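Local atomic coordinates of probable antibiotics synthesis protein (Thermus thermophilus, PDB entry 1V70), a protein that is of unknown function but belongs to the cupin family, probably binds a metal ion and may take part in antibiotic synthesis. Residues E2-K7 with I20-S25; Y30-L35 with L96-T101; D50-A55 with A76-A81. All coordinates share one frame; numbering follows the deposited sequence.

Interaction 1 of 3, residues E2-K7 with I20-S25; sequences EIKDLK and IPVFQS. With NA (sodium ion), chain B.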
# COMPACT_ATOMS: atom_id res chain seq x y z
N GLU A 2 -7.44 13.36 4.27
CA GLU A 2 -6.28 13.01 5.06
C GLU A 2 -5.17 12.70 4.09
O GLU A 2 -5.35 11.96 3.14
CB GLU A 2 -6.60 11.78 5.93
CG GLU A 2 -7.60 12.07 7.06
CD GLU A 2 -7.86 10.83 7.91
OE1 GLU A 2 -6.91 10.21 8.35
OE2 GLU A 2 -9.02 10.53 8.17
N ILE A 3 -4.02 13.32 4.31
CA ILE A 3 -2.88 13.13 3.43
C ILE A 3 -1.62 13.19 4.28
O ILE A 3 -1.50 14.03 5.18
CB ILE A 3 -2.87 14.21 2.32
CG1 ILE A 3 -1.69 13.97 1.36
CG2 ILE A 3 -2.83 15.59 2.94
CD1 ILE A 3 -1.81 14.75 0.07
N LYS A 4 -0.69 12.28 4.02
CA LYS A 4 0.54 12.20 4.80
C LYS A 4 1.75 11.91 3.94
O LYS A 4 1.65 11.26 2.91
CB LYS A 4 0.43 11.08 5.84
CG LYS A 4 -0.66 11.27 6.90
CD LYS A 4 -0.26 12.31 7.92
CE LYS A 4 -1.33 12.49 8.98
NZ LYS A 4 -0.89 13.45 10.03
N ASP A 5 2.91 12.41 4.38
CA ASP A 5 4.16 12.14 3.70
C ASP A 5 4.74 11.01 4.55
O ASP A 5 5.22 11.24 5.66
CB ASP A 5 5.09 13.36 3.76
CG ASP A 5 6.41 13.12 3.04
OD1 ASP A 5 6.75 11.94 2.81
OD2 ASP A 5 7.10 14.11 2.71
N LEU A 6 4.66 9.78 4.04
CA LEU A 6 5.15 8.63 4.78
C LEU A 6 6.62 8.74 5.18
O LEU A 6 7.04 8.17 6.19
CB LEU A 6 4.92 7.34 3.98
CG LEU A 6 3.49 6.77 4.03
CD1 LEU A 6 2.47 7.81 3.62
CD2 LEU A 6 3.42 5.54 3.13
N LYS A 7 7.40 9.46 4.37
CA LYS A 7 8.81 9.65 4.65
C LYS A 7 8.99 10.38 5.98
O LYS A 7 9.93 10.11 6.73
CB LYS A 7 9.47 10.46 3.53
CG LYS A 7 9.33 9.84 2.15
CD LYS A 7 10.09 10.63 1.09
CE LYS A 7 9.53 12.04 0.92
NZ LYS A 7 8.14 12.04 0.40
N ILE A 20 3.49 2.17 12.92
CA ILE A 20 3.12 3.56 12.73
C ILE A 20 1.82 3.70 11.94
O ILE A 20 1.81 3.50 10.73
CB ILE A 20 4.25 4.29 11.98
CG1 ILE A 20 5.56 4.10 12.75
CG2 ILE A 20 3.92 5.75 11.80
CD1 ILE A 20 6.81 4.19 11.88
N PRO A 21 0.71 4.04 12.61
CA PRO A 21 -0.57 4.19 11.89
C PRO A 21 -0.55 5.40 10.97
O PRO A 21 -0.14 6.48 11.36
CB PRO A 21 -1.57 4.36 13.04
CG PRO A 21 -0.93 3.63 14.18
CD PRO A 21 0.50 4.07 14.06
N VAL A 22 -0.98 5.20 9.73
CA VAL A 22 -1.05 6.29 8.76
C VAL A 22 -2.52 6.69 8.65
O VAL A 22 -2.88 7.83 8.93
CB VAL A 22 -0.50 5.84 7.38
CG1 VAL A 22 -0.56 7.01 6.40
CG2 VAL A 22 0.93 5.35 7.53
N PHE A 23 -3.35 5.73 8.24
CA PHE A 23 -4.80 5.93 8.12
C PHE A 23 -5.47 4.70 8.72
O PHE A 23 -4.89 3.61 8.75
CB PHE A 23 -5.24 6.02 6.66
CG PHE A 23 -4.52 7.06 5.85
CD1 PHE A 23 -4.56 8.40 6.21
CD2 PHE A 23 -3.83 6.69 4.70
CE1 PHE A 23 -3.91 9.36 5.44
CE2 PHE A 23 -3.18 7.64 3.93
CZ PHE A 23 -3.22 8.98 4.29
N GLN A 24 -6.70 4.87 9.19
CA GLN A 24 -7.42 3.75 9.78
C GLN A 24 -8.92 3.95 9.71
O GLN A 24 -9.43 5.05 9.82
CB GLN A 24 -6.95 3.54 11.23
CG GLN A 24 -7.38 4.66 12.21
CD GLN A 24 -6.57 5.92 11.95
OE1 GLN A 24 -6.98 6.83 11.24
NE2 GLN A 24 -5.40 5.99 12.62
N SER A 25 -9.63 2.84 9.51
CA SER A 25 -11.08 2.84 9.44
C SER A 25 -11.48 1.40 9.73
O SER A 25 -10.61 0.53 9.80
CB SER A 25 -11.57 3.25 8.05
OG SER A 25 -11.32 2.22 7.10
NA NA B . -3.28 9.40 10.60
O HOH W 1 -7.81 7.64 8.69
O HOH W 2 -4.36 10.94 9.02
O HOH W 3 -2.99 7.75 12.53
O HOH W 4 -0.66 9.32 10.85
O HOH W 5 -5.66 9.00 11.54
O HOH W 6 -3.06 11.28 12.40
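Glu2 and Lys4 pass Phe23 and Val22 on strands that run nearly antiparallel, 162° between their directions, yet 8.0 Å apart at the closest approach of their axes, so that side chains and water, rather than backbone bonds, fill the gap. The Phe23 ring does most of the touching: Glu2 CB lies 3.7 Å from its CE1 and Lys4 CG 4.0 Å from the same atom, both approaching obliquely, while Ile3 N comes to the ring edge. Val22 CG1 covers the centre of one ring face and also meets Leu6 CD1 at 4.2 Å. Extended beyond CG, Glu2 carries its carboxylate past the ring to water: OE1 accepts at 2.7 Å from a water bound to the sodium ion, and a second water links it to Gln24 N. Val22 O is the protein ligand of that sodium, 2.3 Å away, and five waters complete a six-coordinate shell. Val22 and Phe23 together face Tyr30, which makes this a classic beta bulge. Strand 2-5 itself pairs with a strand of the second subunit, so the arrangement is that of an N-terminal arm packed beside its own edge strand while extending its partner's sheet across a cupin dimer.

Interaction 2 of 3, residues Y30-L35 with L96-T101; sequences YDLYAL and LLLVVT
Tyr33 and Val99 meet within an antiparallel strand pair of the cupin beta barrel, where 28-35 and 95-102 lie side by side in one sheet. The backbone follows the regular antiparallel pattern: Asp31 with Val99 and Tyr33 with Leu97 form hydrogen-bonded pairs, and between them Leu32 with Leu98 forms a non-hydrogen-bonded one. The bond from Val99 N to Asp31 O, 2.8 Å long, is almost straight at 177°.

The Tyr33 side chain illustrates how a residue can reach past its direct partner. Its CB lies 4.2 Å from the CB of Leu97, its cross-strand partner. With CG beside the backbone N (chi1 -78°), the ring then turns over Val99, two residues farther along that strand, and CG itself already touches Val99 CG2. That methyl lies over the centre of one ring face, 3.5 Å from the centroid and 12° off the normal, a CH-pi contact. Farther out, CZ meets the other methyl, Val99 CG1, at 3.9 Å, and the OH bonds to Gln41 in the barrel interior.

Tyr30, Leu32, Leu98 and Val100 occupy the other face of the sheet, where Leu98 CD1 packs 3.5 Å from Tyr30 CE2 and Val100 CG2 touches the opposite side of that ring's outline at CD1. Leu98 and Val100 also meet their own counterparts in the second subunit, while helix 6-9 lies against Leu32. On the Asp31 side, a single water bridges two side chains, 3.0 Å from Asp31 OD2 and 2.7 Å from Thr101 OG1.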
# COMPACT_ATOMS: atom_id res chain seq x y z
N TYR A 30 -3.83 1.00 7.54
CA TYR A 30 -2.80 1.39 6.58
C TYR A 30 -1.68 1.86 7.48
O TYR A 30 -1.72 2.97 8.02
CB TYR A 30 -3.33 2.53 5.70
CG TYR A 30 -2.59 2.73 4.40
CD1 TYR A 30 -2.95 2.03 3.24
CD2 TYR A 30 -1.55 3.66 4.31
CE1 TYR A 30 -2.28 2.25 2.03
CE2 TYR A 30 -0.89 3.88 3.12
CZ TYR A 30 -1.26 3.18 1.98
OH TYR A 30 -0.61 3.45 0.80
N ASP A 31 -0.67 1.00 7.66
CA ASP A 31 0.44 1.28 8.57
C ASP A 31 1.82 1.18 7.96
O ASP A 31 2.01 0.65 6.87
CB ASP A 31 0.44 0.28 9.73
CG ASP A 31 -0.89 0.18 10.43
OD1 ASP A 31 -1.47 1.24 10.76
OD2 ASP A 31 -1.36 -0.95 10.67
N LEU A 32 2.79 1.69 8.71
CA LEU A 32 4.19 1.58 8.35
C LEU A 32 4.78 0.72 9.47
O LEU A 32 4.46 0.92 10.64
CB LEU A 32 4.90 2.93 8.37
CG LEU A 32 4.62 3.95 7.27
CD1 LEU A 32 5.47 5.20 7.54
CD2 LEU A 32 4.95 3.37 5.91
N TYR A 33 5.59 -0.27 9.11
CA TYR A 33 6.27 -1.08 10.11
C TYR A 33 7.74 -0.73 9.96
O TYR A 33 8.28 -0.79 8.86
CB TYR A 33 6.11 -2.58 9.85
CG TYR A 33 4.78 -3.21 10.23
CD1 TYR A 33 4.65 -4.60 10.24
CD2 TYR A 33 3.66 -2.43 10.54
CE1 TYR A 33 3.43 -5.20 10.54
CE2 TYR A 33 2.43 -3.03 10.84
CZ TYR A 33 2.33 -4.42 10.84
OH TYR A 33 1.13 -5.04 11.12
N ALA A 34 8.38 -0.34 11.06
CA ALA A 34 9.79 0.02 11.03
C ALA A 34 10.53 -0.99 11.89
O ALA A 34 10.31 -1.07 13.10
CB ALA A 34 9.98 1.44 11.58
N LEU A 35 11.40 -1.77 11.24
CA LEU A 35 12.15 -2.81 11.93
C LEU A 35 13.65 -2.60 11.94
O LEU A 35 14.29 -2.49 10.90
CB LEU A 35 11.87 -4.18 11.28
CG LEU A 35 10.46 -4.75 11.21
CD1 LEU A 35 9.66 -4.07 10.10
CD2 LEU A 35 10.54 -6.25 10.95
N LEU A 96 11.80 -0.74 6.34
CA LEU A 96 10.54 -0.03 6.46
C LEU A 96 9.54 -0.68 5.51
O LEU A 96 9.83 -0.85 4.33
CB LEU A 96 10.70 1.44 6.08
CG LEU A 96 9.51 2.35 6.39
CD1 LEU A 96 9.27 2.38 7.90
CD2 LEU A 96 9.78 3.74 5.87
N LEU A 97 8.37 -1.01 6.03
CA LEU A 97 7.33 -1.65 5.23
C LEU A 97 6.03 -0.87 5.28
O LEU A 97 5.72 -0.23 6.27
CB LEU A 97 7.03 -3.06 5.77
CG LEU A 97 8.21 -3.96 6.12
CD1 LEU A 97 7.70 -5.24 6.75
CD2 LEU A 97 9.01 -4.25 4.86
N LEU A 98 5.28 -0.94 4.18
CA LEU A 98 3.96 -0.34 4.09
C LEU A 98 3.10 -1.59 4.25
O LEU A 98 3.22 -2.54 3.46
CB LEU A 98 3.74 0.31 2.73
CG LEU A 98 2.34 0.89 2.49
CD1 LEU A 98 1.98 1.90 3.57
CD2 LEU A 98 2.31 1.55 1.12
N VAL A 99 2.27 -1.61 5.28
CA VAL A 99 1.44 -2.78 5.59
C VAL A 99 -0.04 -2.44 5.61
O VAL A 99 -0.46 -1.52 6.31
CB VAL A 99 1.85 -3.37 6.96
CG1 VAL A 99 1.15 -4.71 7.18
CG2 VAL A 99 3.36 -3.54 7.03
N VAL A 100 -0.82 -3.20 4.86
CA VAL A 100 -2.26 -2.99 4.79
C VAL A 100 -2.99 -4.22 5.28
O VAL A 100 -2.69 -5.34 4.85
CB VAL A 100 -2.71 -2.68 3.34
CG1 VAL A 100 -4.22 -2.43 3.31
CG2 VAL A 100 -1.96 -1.48 2.80
N THR A 101 -3.95 -4.02 6.18
CA THR A 101 -4.74 -5.11 6.73
C THR A 101 -6.21 -4.75 6.51
O THR A 101 -6.63 -3.63 6.83
CB THR A 101 -4.49 -5.28 8.24
OG1 THR A 101 -3.09 -5.41 8.48
CG2 THR A 101 -5.20 -6.52 8.76
O HOH W 7 -1.76 -3.02 8.49

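Interaction 3 of 3, residues D50-A55 with A76-A81; sequences DKVYYA and AAFAPA
Asp50 OD1 accepts a hydrogen bond from Ala81 N at 2.8 Å, met nearly along its C-O axis, and so ties the chain just beyond strand 75-79 to strand 50-55. The other oxygen of this buried acid, OD2, is held by the second subunit, through a salt bridge to its Arg27 and a hydrogen bond to its Ser25. The aromatic ring of Phe78 lies beside the carboxylate, with CZ 3.6 Å from Asp50 CG and the carboxylate and ring planes 55° apart.

Four backbone bonds hold the strands themselves. The shortest, Ala79 N to Lys51 O, measures 2.7 Å; Tyr53 and Ala77 form the second hydrogen-bonded pair. Between these pairs, Val52 CG2 presses against the edge of the Phe78 ring, 3.4 Å from CD1. Phe78 extends to this position because its CG stands opposite the backbone N (chi1 -174°). Ala76 CB likewise meets the edge of the Tyr54 ring, at CD1 and 4.0 Å. This face belongs to the dimer interface: Phe78 meets Phe23 of the second subunit, and Val52 and Tyr54 pack on its Tyr30.

On the inward face, the small Ala77 and Ala79 lie beside Tyr53 and Lys51, where the hydroxyl of Tyr53 bonds to Gln41, and Lys51 NZ to His85. Such a polar cluster within the barrel, beside strand 85-88, is consistent with the pocket in which many cupins bind metal, although the sodium ion lies elsewhere here.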
# COMPACT_ATOMS: atom_id res chain seq x y z
N ASP A 50 -7.17 -9.94 5.56
CA ASP A 50 -6.05 -10.23 4.67
C ASP A 50 -5.01 -9.16 4.95
O ASP A 50 -5.36 -8.06 5.38
CB ASP A 50 -6.47 -10.15 3.19
CG ASP A 50 -7.41 -11.26 2.78
OD1 ASP A 50 -7.30 -12.38 3.31
OD2 ASP A 50 -8.26 -11.02 1.90
N LYS A 51 -3.75 -9.48 4.73
CA LYS A 51 -2.69 -8.51 4.95
C LYS A 51 -1.68 -8.54 3.81
O LYS A 51 -1.40 -9.60 3.25
CB LYS A 51 -1.97 -8.79 6.28
CG LYS A 51 -0.83 -7.82 6.58
CD LYS A 51 -0.06 -8.22 7.82
CE LYS A 51 -0.92 -8.12 9.06
NZ LYS A 51 -0.16 -8.52 10.28
N VAL A 52 -1.16 -7.38 3.46
CA VAL A 52 -0.15 -7.29 2.41
C VAL A 52 1.03 -6.46 2.92
O VAL A 52 0.85 -5.36 3.46
CB VAL A 52 -0.68 -6.61 1.13
CG1 VAL A 52 0.44 -6.50 0.10
CG2 VAL A 52 -1.84 -7.41 0.56
N TYR A 53 2.23 -7.02 2.78
CA TYR A 53 3.47 -6.35 3.17
C TYR A 53 4.14 -5.84 1.90
O TYR A 53 4.26 -6.58 0.93
CB TYR A 53 4.45 -7.33 3.82
CG TYR A 53 4.02 -7.96 5.12
CD1 TYR A 53 4.11 -7.26 6.33
CD2 TYR A 53 3.59 -9.28 5.15
CE1 TYR A 53 3.79 -7.88 7.53
CE2 TYR A 53 3.27 -9.90 6.35
CZ TYR A 53 3.38 -9.20 7.54
OH TYR A 53 3.10 -9.83 8.73
N TYR A 54 4.58 -4.58 1.91
CA TYR A 54 5.29 -4.01 0.77
C TYR A 54 6.58 -3.39 1.31
O TYR A 54 6.55 -2.60 2.26
CB TYR A 54 4.45 -2.92 0.09
CG TYR A 54 5.20 -2.19 -1.00
CD1 TYR A 54 5.49 -2.80 -2.22
CD2 TYR A 54 5.66 -0.88 -0.80
CE1 TYR A 54 6.21 -2.13 -3.21
CE2 TYR A 54 6.38 -0.21 -1.78
CZ TYR A 54 6.66 -0.84 -2.98
OH TYR A 54 7.36 -0.18 -3.96
N ALA A 55 7.72 -3.76 0.74
CA ALA A 55 9.00 -3.24 1.20
C ALA A 55 9.34 -1.87 0.61
O ALA A 55 9.48 -1.73 -0.61
CB ALA A 55 10.12 -4.24 0.90
N ALA A 76 6.11 -7.09 -2.86
CA ALA A 76 4.96 -7.22 -1.97
C ALA A 76 4.59 -8.69 -1.80
O ALA A 76 4.72 -9.49 -2.74
CB ALA A 76 3.77 -6.44 -2.53
N ALA A 77 4.12 -9.04 -0.61
CA ALA A 77 3.70 -10.40 -0.29
C ALA A 77 2.31 -10.36 0.34
O ALA A 77 2.03 -9.50 1.19
CB ALA A 77 4.70 -11.05 0.66
N PHE A 78 1.46 -11.29 -0.07
CA PHE A 78 0.09 -11.39 0.41
C PHE A 78 -0.10 -12.50 1.45
O PHE A 78 0.29 -13.64 1.23
CB PHE A 78 -0.83 -11.67 -0.79
CG PHE A 78 -2.29 -11.65 -0.48
CD1 PHE A 78 -2.98 -10.44 -0.36
CD2 PHE A 78 -3.00 -12.84 -0.31
CE1 PHE A 78 -4.35 -10.42 -0.07
CE2 PHE A 78 -4.36 -12.83 -0.02
CZ PHE A 78 -5.04 -11.62 0.09
N ALA A 79 -0.70 -12.16 2.59
CA ALA A 79 -0.97 -13.12 3.65
C ALA A 79 -2.49 -13.19 3.81
O ALA A 79 -3.11 -12.34 4.44
CB ALA A 79 -0.33 -12.67 4.95
N PRO A 80 -3.12 -14.22 3.22
CA PRO A 80 -4.57 -14.36 3.31
C PRO A 80 -5.06 -14.73 4.71
O PRO A 80 -4.34 -15.35 5.49
CB PRO A 80 -4.88 -15.45 2.29
CG PRO A 80 -3.67 -16.33 2.38
CD PRO A 80 -2.53 -15.32 2.43
N ALA A 81 -6.29 -14.32 5.01
CA ALA A 81 -6.90 -14.61 6.30
C ALA A 81 -6.79 -16.09 6.61
O ALA A 81 -7.01 -16.94 5.74
CB ALA A 81 -8.37 -14.19 6.28

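All three contacts involve the same five-stranded sheet, though strand 2-5 pairs with the second subunit's, and the chemistry differs with place in the sheet. Interaction 2 is the core: wholly buried, regularly hydrogen-bonded and mostly aliphatic and aromatic. Interaction 3 is buried too and joined to it directly, with Val52 and Tyr54 pairing through their backbones to Val100 and Leu98, but it adds the Asp50 carboxylate and its salt bridge to the second subunit. Interaction 1 is partly exposed, linked to interaction 2 through backbone bonds from Ile20 and Val22; side-chain packing round Phe23, with water and sodium beside it, replaces backbone pairing between its segments. Interactions 1 and 3 do not touch within the chain, yet their residues meet across the dimer.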